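Local coordinates for (R)-specific enoyl-CoA hydratase (Aeromonas punctata, PDB 1IQ6), which catalyses the hydration of trans-2-enoyl-CoA with acyl chains of four to six carbons to the corresponding (3R)-3-hydroxyacyl-CoA, at residues B[114-117]-B[123-126]. Numbering follows the deposited sequence.
Sequences TRIF and LAVT
Leu123 lays its CD1 methyl over one face of the Phe117 ring, 4.1 Å from the centroid and displaced toward the rim on the CZ side, a CH-pi contact. At the edge of the Arg115 guanidinium, near its plane, sits Thr126 OG1, 3.5 Å from Arg115 NE; a water 2.6 Å from Thr126 OG1 is held only weakly by Arg115 NH1. Leu123 swings CG away from its own N (chi1 -170°), which places CD1 between the Phe117 ring and the aliphatic stem of Arg115, 3.8 Å from Arg115 CB. Beneath this layer Ile116 O accepts two backbone hydrogen bonds, from Ala124 N at 2.8 Å and from Val125 N at 3.3 Å, while Ile116 N donates one of 2.8 Å to Val125 O. On the opposite face Ile116 and Val125 lie side by side, CB to CB 3.8 Å, against helix 55-68, where Ile116 meets Phe62 and Val125 meets Leu58. Val125 also touches Phe84 and lies near Gly55, both of which probably bind the hydroxyacyl-CoA. Ala124 and Val125 together opposite Ile116 make a classic beta bulge, here in the hairpin of strands 109-117 and 123-132 within the antiparallel sheet that wraps the central helix of the hot-dog fold.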
ATOM      1  N   THR B 114      -5.558  11.066  -3.881  1.00 10.70           N
ATOM      2  CA  THR B 114      -6.109   9.721  -3.744  1.00 10.74           C
ATOM      3  C   THR B 114      -6.863   9.589  -2.427  1.00 11.30           C
ATOM      4  O   THR B 114      -6.283   9.764  -1.356  1.00 11.65           O
ATOM      5  CB  THR B 114      -4.966   8.698  -3.795  1.00 10.61           C
ATOM      6  OG1 THR B 114      -4.025   8.986  -2.753  1.00 11.35           O
ATOM      7  CG2 THR B 114      -4.244   8.786  -5.135  1.00 12.70           C
ATOM      8  N   ARG B 115      -8.150   9.268  -2.513  1.00 11.18           N
ATOM      9  CA  ARG B 115      -8.988   9.148  -1.325  1.00 10.69           C
ATOM     10  C   ARG B 115      -9.849   7.899  -1.280  1.00 10.38           C
ATOM     11  O   ARG B 115     -10.294   7.402  -2.310  1.00 11.03           O
ATOM     12  CB  ARG B 115      -9.901  10.374  -1.223  1.00 11.96           C
ATOM     13  CG  ARG B 115      -9.115  11.657  -1.091  1.00 14.22           C
ATOM     14  CD  ARG B 115      -9.968  12.904  -1.018  1.00 20.16           C
ATOM     15  NE  ARG B 115      -9.098  14.034  -0.703  1.00 24.28           N
ATOM     16  CZ  ARG B 115      -9.430  15.313  -0.824  1.00 26.42           C
ATOM     17  NH1 ARG B 115      -8.548  16.251  -0.502  1.00 25.08           N
ATOM     18  NH2 ARG B 115     -10.626  15.658  -1.272  1.00 26.09           N
ATOM     19  N   ILE B 116     -10.058   7.389  -0.068  1.00 10.73           N
ATOM     20  CA  ILE B 116     -10.922   6.234   0.156  1.00 11.20           C
ATOM     21  C   ILE B 116     -12.018   6.732   1.090  1.00 10.37           C
ATOM     22  O   ILE B 116     -11.727   7.304   2.147  1.00 11.14           O
ATOM     23  CB  ILE B 116     -10.203   5.071   0.883  1.00 10.11           C
ATOM     24  CG1 ILE B 116      -9.051   4.517   0.039  1.00 13.43           C
ATOM     25  CG2 ILE B 116     -11.218   3.958   1.195  1.00 12.56           C
ATOM     26  CD1 ILE B 116      -9.493   3.806  -1.228  1.00 14.17           C
ATOM     27  N   PHE B 117     -13.272   6.535   0.692  1.00 10.40           N
ATOM     28  CA  PHE B 117     -14.408   6.935   1.515  1.00 11.12           C
ATOM     29  C   PHE B 117     -15.138   5.696   2.014  1.00 11.68           C
ATOM     30  O   PHE B 117     -15.253   4.703   1.297  1.00 11.72           O
ATOM     31  CB  PHE B 117     -15.398   7.803   0.726  1.00 12.28           C
ATOM     32  CG  PHE B 117     -14.942   9.216   0.526  1.00 12.38           C
ATOM     33  CD1 PHE B 117     -14.179   9.561  -0.583  1.00 12.23           C
ATOM     34  CD2 PHE B 117     -15.246  10.196   1.467  1.00 13.65           C
ATOM     35  CE1 PHE B 117     -13.720  10.870  -0.755  1.00 11.39           C
ATOM     36  CE2 PHE B 117     -14.790  11.509   1.300  1.00 13.15           C
ATOM     37  CZ  PHE B 117     -14.025  11.838   0.185  1.00 13.65           C
ATOM     38  N   LEU B 123     -14.255  10.201   5.040  1.00 10.70           N
ATOM     39  CA  LEU B 123     -12.888   9.984   4.584  1.00 11.02           C
ATOM     40  C   LEU B 123     -12.133   8.996   5.464  1.00 10.48           C
ATOM     41  O   LEU B 123     -11.935   9.242   6.651  1.00 11.69           O
ATOM     42  CB  LEU B 123     -12.139  11.316   4.550  1.00 11.19           C
ATOM     43  CG  LEU B 123     -10.769  11.304   3.864  1.00 10.64           C
ATOM     44  CD1 LEU B 123     -10.919  10.919   2.401  1.00 11.37           C
ATOM     45  CD2 LEU B 123     -10.133  12.685   3.986  1.00 11.83           C
ATOM     46  N   ALA B 124     -11.704   7.885   4.870  1.00  9.60           N
ATOM     47  CA  ALA B 124     -10.972   6.856   5.608  1.00 11.16           C
ATOM     48  C   ALA B 124      -9.468   6.912   5.343  1.00  9.78           C
ATOM     49  O   ALA B 124      -8.662   6.678   6.249  1.00 11.89           O
ATOM     50  CB  ALA B 124     -11.513   5.480   5.244  1.00 10.82           C
ATOM     51  N   VAL B 125      -9.097   7.219   4.103  1.00 10.49           N
ATOM     52  CA  VAL B 125      -7.693   7.304   3.709  1.00 10.72           C
ATOM     53  C   VAL B 125      -7.533   8.450   2.724  1.00 10.59           C
ATOM     54  O   VAL B 125      -8.363   8.632   1.838  1.00 10.30           O
ATOM     55  CB  VAL B 125      -7.219   6.008   3.006  1.00 10.82           C
ATOM     56  CG1 VAL B 125      -5.717   6.083   2.726  1.00 13.48           C
ATOM     57  CG2 VAL B 125      -7.555   4.792   3.862  1.00 12.01           C
ATOM     58  N   THR B 126      -6.471   9.228   2.887  1.00 10.22           N
ATOM     59  CA  THR B 126      -6.219  10.326   1.964  1.00 11.44           C
ATOM     60  C   THR B 126      -4.724  10.467   1.724  1.00 11.40           C
ATOM     61  O   THR B 126      -3.908  10.039   2.535  1.00 13.86           O
ATOM     62  CB  THR B 126      -6.806  11.657   2.486  1.00 12.31           C
ATOM     63  OG1 THR B 126      -6.700  12.650   1.456  1.00 14.17           O
ATOM     64  CG2 THR B 126      -6.072  12.130   3.735  1.00 15.11           C
TER
HETATM   65  O   HOH W   1      -6.873  15.140   2.268  1.00 30.78           O